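Local coordinates for protein leucyl aminopeptidase (Trypanosoma brucei brucei, PDB 5NTD) that probably removes N-terminal residues such as leucine from peptides, as a two-metal M17 aminopeptidase, and is held here with manganese and the inhibitor bestatin, at residues Y351-D355 against V367-E373; M359-V365 against F478-H482; F440-Y444 against A470-C474. All coordinates share one frame; numbering follows the deposited sequence.

Contact 1. Residues Y351-D355 against V367-E373; sequences YRNDD and VINTDAE. With MN (manganese (II) ion), chain B; MN (manganese (II) ion), chain C; BES (2-(3-amino-2-hydroxy-4-phenyl-butyrylamino)-4-methyl-pentanoic acid), chain D.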
# COMPACT_ATOMS: atom_id res chain seq x y z
N TYR G 351 3.21 19.19 -17.08
CA TYR G 351 2.11 19.88 -16.46
C TYR G 351 1.87 19.26 -15.07
O TYR G 351 2.12 18.08 -14.85
CB TYR G 351 0.85 19.95 -17.35
CG TYR G 351 -0.12 18.78 -17.39
CD1 TYR G 351 0.31 17.48 -17.65
CD2 TYR G 351 -1.48 19.00 -17.24
CE1 TYR G 351 -0.60 16.42 -17.70
CE2 TYR G 351 -2.39 17.96 -17.30
CZ TYR G 351 -1.94 16.68 -17.52
OH TYR G 351 -2.88 15.67 -17.57
N ARG G 352 1.42 20.08 -14.14
CA ARG G 352 1.45 19.71 -12.73
C ARG G 352 0.09 19.47 -12.12
O ARG G 352 -0.93 19.93 -12.63
CB ARG G 352 2.12 20.79 -11.90
CG ARG G 352 3.49 21.18 -12.38
CD ARG G 352 3.96 22.34 -11.54
NE ARG G 352 5.23 22.87 -12.03
CZ ARG G 352 5.35 23.78 -13.00
NH1 ARG G 352 6.56 24.21 -13.33
NH2 ARG G 352 4.28 24.30 -13.60
N ASN G 353 0.11 18.72 -11.03
CA ASN G 353 -1.05 18.57 -10.17
C ASN G 353 -1.19 19.83 -9.33
O ASN G 353 -0.56 19.96 -8.29
CB ASN G 353 -0.91 17.35 -9.26
CG ASN G 353 -0.65 16.08 -10.04
OD1 ASN G 353 -1.51 15.65 -10.81
ND2 ASN G 353 0.51 15.48 -9.85
N ASP G 354 -2.01 20.75 -9.83
CA ASP G 354 -2.17 22.18 -9.35
C ASP G 354 -2.23 23.20 -10.49
O ASP G 354 -2.73 24.30 -10.31
CB ASP G 354 -1.02 22.68 -8.43
CG ASP G 354 -1.27 22.38 -6.99
OD1 ASP G 354 -2.41 22.00 -6.63
OD2 ASP G 354 -0.29 22.46 -6.19
N ASP G 355 -1.60 22.87 -11.61
CA ASP G 355 -1.55 23.80 -12.74
C ASP G 355 -2.99 24.09 -13.20
O ASP G 355 -3.89 23.27 -13.06
CB ASP G 355 -0.76 23.26 -13.92
CG ASP G 355 0.72 23.48 -13.80
OD1 ASP G 355 1.20 24.15 -12.87
OD2 ASP G 355 1.45 22.94 -14.65
N VAL G 367 -5.92 21.26 -12.76
CA VAL G 367 -5.44 19.89 -12.86
C VAL G 367 -5.22 19.31 -11.45
O VAL G 367 -4.28 19.63 -10.78
CB VAL G 367 -4.16 19.78 -13.65
CG1 VAL G 367 -3.70 18.33 -13.78
CG2 VAL G 367 -4.37 20.36 -15.04
N ILE G 368 -6.13 18.44 -11.05
CA ILE G 368 -6.06 17.72 -9.78
C ILE G 368 -5.14 16.53 -9.92
O ILE G 368 -4.38 16.19 -9.03
CB ILE G 368 -7.44 17.18 -9.36
CG1 ILE G 368 -8.46 18.30 -9.23
CG2 ILE G 368 -7.39 16.39 -8.05
CD1 ILE G 368 -8.05 19.42 -8.29
N ASN G 369 -5.20 15.90 -11.08
CA ASN G 369 -4.42 14.69 -11.36
C ASN G 369 -4.03 14.63 -12.83
O ASN G 369 -4.87 14.56 -13.70
CB ASN G 369 -5.22 13.46 -10.96
CG ASN G 369 -4.39 12.20 -10.96
OD1 ASN G 369 -3.76 11.85 -11.95
ND2 ASN G 369 -4.43 11.47 -9.86
N THR G 370 -2.73 14.59 -13.08
CA THR G 370 -2.20 14.62 -14.44
C THR G 370 -2.47 13.35 -15.22
O THR G 370 -2.31 13.32 -16.43
CB THR G 370 -0.68 14.85 -14.48
OG1 THR G 370 -0.01 13.85 -13.73
CG2 THR G 370 -0.34 16.26 -13.92
N ASP G 371 -2.83 12.29 -14.50
CA ASP G 371 -3.13 10.98 -15.13
C ASP G 371 -4.55 10.87 -15.68
O ASP G 371 -4.89 9.89 -16.42
CB ASP G 371 -2.86 9.82 -14.18
CG ASP G 371 -2.72 8.51 -14.89
OD1 ASP G 371 -2.68 8.45 -16.19
OD2 ASP G 371 -2.75 7.51 -14.16
N ALA G 372 -5.32 11.91 -15.39
CA ALA G 372 -6.61 12.18 -16.08
C ALA G 372 -6.40 13.16 -17.26
O ALA G 372 -6.98 14.25 -17.33
CB ALA G 372 -7.66 12.70 -15.12
N GLU G 373 -5.54 12.73 -18.16
CA GLU G 373 -5.05 13.54 -19.30
C GLU G 373 -5.98 13.48 -20.51
O GLU G 373 -6.07 14.40 -21.29
CB GLU G 373 -3.65 13.10 -19.70
CG GLU G 373 -3.51 11.86 -20.62
CD GLU G 373 -3.88 10.50 -20.04
OE1 GLU G 373 -4.21 9.56 -20.85
OE2 GLU G 373 -3.81 10.32 -18.76
MN MN B . -3.92 8.67 -17.68
MN MN C . -4.69 7.68 -20.61
N2 BES D . -5.46 5.85 -20.19
C1 BES D . -5.97 5.69 -18.83
C6 BES D . -7.22 4.79 -18.74
C7 BES D . -7.01 3.30 -18.72
C8 BES D . -6.86 2.58 -19.90
C12 BES D . -7.02 2.60 -17.52
C9 BES D . -6.68 1.20 -19.87
C11 BES D . -6.83 1.21 -17.49
C10 BES D . -6.65 0.51 -18.66
C2 BES D . -6.25 7.12 -18.30
O2 BES D . -5.39 8.15 -18.88
C3 BES D . -6.00 7.12 -16.82
O3 BES D . -4.81 7.37 -16.51
N1 BES D . -7.10 6.90 -16.09
C4 BES D . -7.16 6.85 -14.66
C13 BES D . -7.48 8.22 -14.06
C14 BES D . -7.18 8.34 -12.56
C15 BES D . -5.84 7.81 -12.07
C16 BES D . -7.22 9.80 -12.17
C5 BES D . -8.22 5.91 -14.20
O1 BES D . -7.96 5.19 -13.23
O4 BES D . -9.31 5.88 -14.77
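The dinuclear manganese centre of this M17 aminopeptidase takes two of its ligands, Asp371 and Glu373, from the loop 367-373, and the loop 351-355 packs against that loop, where Tyr351 and Asn353 grip Thr370. Tyr351 OH donates to Thr370 O at 2.7 Å, arriving tilted from the carbonyl plane, while Thr370 CG2 lies over one face of the same ring, 3.9 Å from its centroid, in a CH-pi contact. Val367 CG1 packs obliquely against the ring at CE2. From the same loop Asn353, with CG beside its backbone N (chi1 -55°), swings OD1 to Thr370 N, which it accepts at 2.8 Å almost in line with its C=O. Two backbone bonds also join the loops: Asp354 N to Val367 O, and Val367 N to Asp355 O at 2.9 Å. Within 367-373, Asn369 OD1 takes up Asp371 N in an Asx turn at the start of a type I turn that ends at Ala372. Asp371 then binds one manganese through both O and OD1, and Glu373 bridges the pair, OE2 on that ion and OE1 2.0 Å from the second manganese. Bestatin O2 also bridges both metals, and its N2 binds the second. Lys289, Asp294 and Asp312 complete the protein ligands. Thr370 OG1 is held by Gly296 and Ala299; Arg352 forms a salt bridge with Glu343 of the second subunit, whose Leu308 and Lys310 backbone N-H groups bond the Asp354 carboxylate. Helix 254-260 lies against the Tyr351 side chain, and helix 374-387 begins directly after Glu373.

Contact 2. Residues M359-V365 against F478-H482; sequences MKSGKTV and FITTH
Met359 lays its methyl group over the imidazole of His482, CE standing 3.8 Å from the ring centroid and almost on the ring normal, a CH-pi contact. Bends at chi2 (-74°) and chi3 (-75°) curl the end of the chain back to bring CE there. Nearer the backbone, Met359 CG makes its own contact with His482 CE1 at 3.6 Å. At the ring edge, Ser361 OG and His482 ND1 share a hydrogen bond of 2.8 Å. The same hydroxyl oxygen accepts Lys363 N at 3.2 Å, an ST turn, and is thereby fixed by two partners. Lys363 passes the imidazole edge with CB, then runs out extended until NZ meets Thr481 O at 2.7 Å, in the carbonyl plane and on a lone pair. Further in, Val365 CG2 touches Phe478 CZ at 3.8 Å, the two side chains coming from opposite directions. Thr481 OG1 donates to Phe478 O, one turn back. Met460 of strand 460-461 packs on Phe478, Thr481 and His482, and Asp380 of helix 374-387 touches Met359. The contact thus joins a beta hairpin, whose type I turn spans Met359 to Gly362 between strands 356-358 and 364-366, to the C-terminal end of helix 471-480 in the catalytic domain.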
# COMPACT_ATOMS: atom_id res chain seq x y z
N MET G 359 -8.23 26.18 -21.61
CA MET G 359 -8.62 25.29 -22.70
C MET G 359 -8.96 26.13 -23.94
O MET G 359 -9.22 27.32 -23.84
CB MET G 359 -9.85 24.46 -22.32
CG MET G 359 -9.66 23.56 -21.08
SD MET G 359 -8.63 22.12 -21.44
CE MET G 359 -9.81 21.12 -22.36
N LYS G 360 -8.94 25.49 -25.10
CA LYS G 360 -9.35 26.15 -26.35
C LYS G 360 -10.77 26.68 -26.28
O LYS G 360 -11.07 27.75 -26.78
CB LYS G 360 -9.23 25.23 -27.54
CG LYS G 360 -9.56 25.91 -28.86
CD LYS G 360 -8.57 26.99 -29.21
CE LYS G 360 -9.06 27.72 -30.47
NZ LYS G 360 -8.11 28.78 -30.89
N SER G 361 -11.61 25.98 -25.54
CA SER G 361 -12.98 26.45 -25.26
C SER G 361 -13.06 27.78 -24.51
O SER G 361 -14.13 28.35 -24.38
CB SER G 361 -13.74 25.40 -24.46
OG SER G 361 -13.24 25.32 -23.12
N GLY G 362 -11.96 28.21 -23.93
CA GLY G 362 -11.91 29.42 -23.04
C GLY G 362 -12.12 29.10 -21.56
O GLY G 362 -11.94 29.95 -20.69
N LYS G 363 -12.57 27.89 -21.28
CA LYS G 363 -12.80 27.46 -19.90
C LYS G 363 -11.52 27.02 -19.27
O LYS G 363 -10.63 26.50 -19.95
CB LYS G 363 -13.81 26.35 -19.85
CG LYS G 363 -15.18 26.85 -20.21
CD LYS G 363 -16.23 25.80 -20.09
CE LYS G 363 -17.53 26.35 -20.61
NZ LYS G 363 -18.53 25.25 -20.68
N THR G 364 -11.41 27.29 -17.98
CA THR G 364 -10.17 26.98 -17.23
C THR G 364 -10.35 25.71 -16.42
O THR G 364 -11.42 25.45 -15.89
CB THR G 364 -9.70 28.12 -16.32
OG1 THR G 364 -10.76 28.48 -15.43
CG2 THR G 364 -9.26 29.31 -17.14
N VAL G 365 -9.29 24.92 -16.43
CA VAL G 365 -9.28 23.58 -15.83
C VAL G 365 -8.15 23.50 -14.82
O VAL G 365 -6.99 23.66 -15.15
CB VAL G 365 -9.10 22.49 -16.87
CG1 VAL G 365 -8.96 21.12 -16.22
CG2 VAL G 365 -10.29 22.48 -17.82
N PHE G 478 -17.11 15.76 -18.48
CA PHE G 478 -16.01 16.73 -18.56
C PHE G 478 -15.83 17.18 -20.02
O PHE G 478 -15.70 18.36 -20.32
CB PHE G 478 -14.69 16.15 -18.05
CG PHE G 478 -13.54 17.09 -18.20
CD1 PHE G 478 -12.86 17.20 -19.40
CD2 PHE G 478 -13.14 17.90 -17.14
CE1 PHE G 478 -11.80 18.08 -19.54
CE2 PHE G 478 -12.08 18.80 -17.28
CZ PHE G 478 -11.41 18.89 -18.47
N ILE G 479 -15.77 16.20 -20.88
CA ILE G 479 -15.55 16.43 -22.32
C ILE G 479 -16.67 17.34 -22.89
O ILE G 479 -16.38 18.27 -23.61
CB ILE G 479 -15.52 15.12 -23.10
CG1 ILE G 479 -14.32 14.28 -22.66
CG2 ILE G 479 -15.43 15.41 -24.59
CD1 ILE G 479 -14.42 12.82 -23.06
N THR G 480 -17.90 17.10 -22.47
CA THR G 480 -19.06 17.87 -22.97
C THR G 480 -18.99 19.36 -22.62
O THR G 480 -19.45 20.18 -23.38
CB THR G 480 -20.43 17.32 -22.52
OG1 THR G 480 -20.60 17.47 -21.12
CG2 THR G 480 -20.55 15.88 -22.91
N THR G 481 -18.36 19.68 -21.49
CA THR G 481 -18.25 21.09 -21.07
C THR G 481 -17.43 21.91 -22.07
O THR G 481 -17.49 23.13 -22.04
CB THR G 481 -17.63 21.27 -19.68
OG1 THR G 481 -16.24 20.91 -19.70
CG2 THR G 481 -18.39 20.46 -18.62
N HIS G 482 -16.67 21.23 -22.91
CA HIS G 482 -15.83 21.91 -23.92
C HIS G 482 -16.37 21.86 -25.36
O HIS G 482 -15.71 22.26 -26.30
CB HIS G 482 -14.44 21.36 -23.84
CG HIS G 482 -13.87 21.51 -22.48
ND1 HIS G 482 -13.54 22.75 -21.94
CD2 HIS G 482 -13.68 20.61 -21.50
CE1 HIS G 482 -13.13 22.58 -20.70
NE2 HIS G 482 -13.19 21.29 -20.41

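Contact 3. Residues F440-Y444 against A470-C474; sequences FPVLY and AGVSC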
# COMPACT_ATOMS: atom_id res chain seq x y z
N PHE G 440 -22.24 -0.73 -24.56
CA PHE G 440 -23.31 -0.68 -23.55
C PHE G 440 -23.35 0.70 -22.92
O PHE G 440 -22.31 1.32 -22.73
CB PHE G 440 -23.10 -1.76 -22.49
CG PHE G 440 -24.31 -1.97 -21.64
CD1 PHE G 440 -25.41 -2.70 -22.15
CD2 PHE G 440 -24.42 -1.35 -20.42
CE1 PHE G 440 -26.55 -2.86 -21.39
CE2 PHE G 440 -25.57 -1.49 -19.67
CZ PHE G 440 -26.64 -2.25 -20.14
N PRO G 441 -24.56 1.24 -22.65
CA PRO G 441 -24.61 2.59 -22.11
C PRO G 441 -24.18 2.71 -20.67
O PRO G 441 -24.35 1.78 -19.87
CB PRO G 441 -26.07 2.98 -22.20
CG PRO G 441 -26.81 1.79 -22.65
CD PRO G 441 -25.89 0.64 -22.79
N VAL G 442 -23.60 3.88 -20.38
CA VAL G 442 -23.40 4.30 -19.00
C VAL G 442 -24.30 5.48 -18.71
O VAL G 442 -24.75 6.17 -19.60
CB VAL G 442 -21.96 4.60 -18.63
CG1 VAL G 442 -21.10 3.36 -18.79
CG2 VAL G 442 -21.40 5.74 -19.47
N LEU G 443 -24.53 5.70 -17.41
CA LEU G 443 -25.46 6.75 -16.95
C LEU G 443 -25.17 8.11 -17.59
O LEU G 443 -24.07 8.59 -17.52
CB LEU G 443 -25.40 6.90 -15.43
CG LEU G 443 -26.24 8.02 -14.82
CD1 LEU G 443 -27.71 7.70 -14.94
CD2 LEU G 443 -25.86 8.19 -13.35
N TYR G 444 -26.19 8.68 -18.21
CA TYR G 444 -26.21 10.08 -18.63
C TYR G 444 -27.08 10.87 -17.68
O TYR G 444 -28.29 10.76 -17.67
CB TYR G 444 -26.72 10.24 -20.07
CG TYR G 444 -26.66 11.67 -20.56
CD1 TYR G 444 -25.47 12.20 -21.05
CD2 TYR G 444 -27.79 12.49 -20.55
CE1 TYR G 444 -25.38 13.50 -21.49
CE2 TYR G 444 -27.72 13.82 -20.99
CZ TYR G 444 -26.51 14.30 -21.45
OH TYR G 444 -26.40 15.58 -21.89
N ALA G 470 -20.24 7.37 -10.55
CA ALA G 470 -20.39 7.19 -12.02
C ALA G 470 -19.15 7.75 -12.76
O ALA G 470 -19.21 8.77 -13.43
CB ALA G 470 -21.66 7.81 -12.52
N GLY G 471 -18.05 7.05 -12.62
CA GLY G 471 -16.76 7.50 -13.15
C GLY G 471 -16.65 7.55 -14.67
O GLY G 471 -15.99 8.39 -15.22
N VAL G 472 -17.27 6.59 -15.33
CA VAL G 472 -17.23 6.57 -16.80
C VAL G 472 -18.00 7.81 -17.28
O VAL G 472 -17.58 8.50 -18.18
CB VAL G 472 -17.88 5.32 -17.40
CG1 VAL G 472 -17.63 5.30 -18.91
CG2 VAL G 472 -17.33 4.05 -16.79
N SER G 473 -19.13 8.04 -16.63
CA SER G 473 -20.04 9.11 -17.00
C SER G 473 -19.42 10.48 -16.77
O SER G 473 -19.47 11.37 -17.62
CB SER G 473 -21.34 8.98 -16.22
OG SER G 473 -21.92 7.69 -16.39
N CYS G 474 -18.84 10.64 -15.60
CA CYS G 474 -18.21 11.93 -15.22
C CYS G 474 -17.08 12.33 -16.17
O CYS G 474 -16.94 13.49 -16.52
CB CYS G 474 -17.70 11.91 -13.77
SG CYS G 474 -19.04 12.05 -12.57
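Ala470 occupies the N-cap position of helix 471-480, whose first turn meets the chain leaving strand 439-441 of the central mixed sheet in the catalytic domain. The Ala470 methyl points at the 440-444 segment and touches Leu443 CD2 loosely, with CB 4.3 Å away, while its carbonyl oxygen receives Cys474 N at 2.9 Å in an early helical bond. Gly471 opens the helix, and a backbone bond from it, like one from Ala470, goes to a third subunit. Val472 turns toward the 440-444 segment: its CG1, anti to the backbone N (chi1 -173°), packs on Val442 CG2 at 3.8 Å and on Val442 CG1 at 4.0 Å, the two valine side chains crossing at about a right angle. Ala405 and Ala409 of helix 404-410 add to the apolar setting around Val472, whose side chain is about 8 Å from bound bestatin at the nearest atoms. Thr410, from the same helix, touches Val442, whereas Thr410 of the third subunit packs on Leu443 and Ala470, placing this buried junction beside a subunit interface. Ser473 supplies the polar link. Its OG also lies against Val442 CG2 at 3.7 Å. With OG beside its own backbone N (chi1 -54°), Ser473 donates through OG to Leu443 O at 2.6 Å, using an in-plane lone pair of the carbonyl.

Overall arrangement
All three contacts belong to the catalytic domain, but their chemistry changes with position. Contact 1, buried beside the metal centre, combines packing round a tyrosine ring with hydrogen bonds from the backbone, a side-chain amide and a phenol hydroxyl, and a second subunit bonds to one of its loops. Contact 3 is buried too, yet smaller and mostly apolar, with one hydroxyl-to-carbonyl bond, and it lies beside a third subunit. Contact 2, partly buried, sets a histidine with a methionine methyl over one face and a serine hydroxyl at its edge near a partly exposed lysine. Contacts 2 and 3 use opposite ends of helix 471-480, their centres about 19 Å apart, whereas contacts 1 and 2 are linked through the hairpin arm 364-366, which leads into the metal-binding loop.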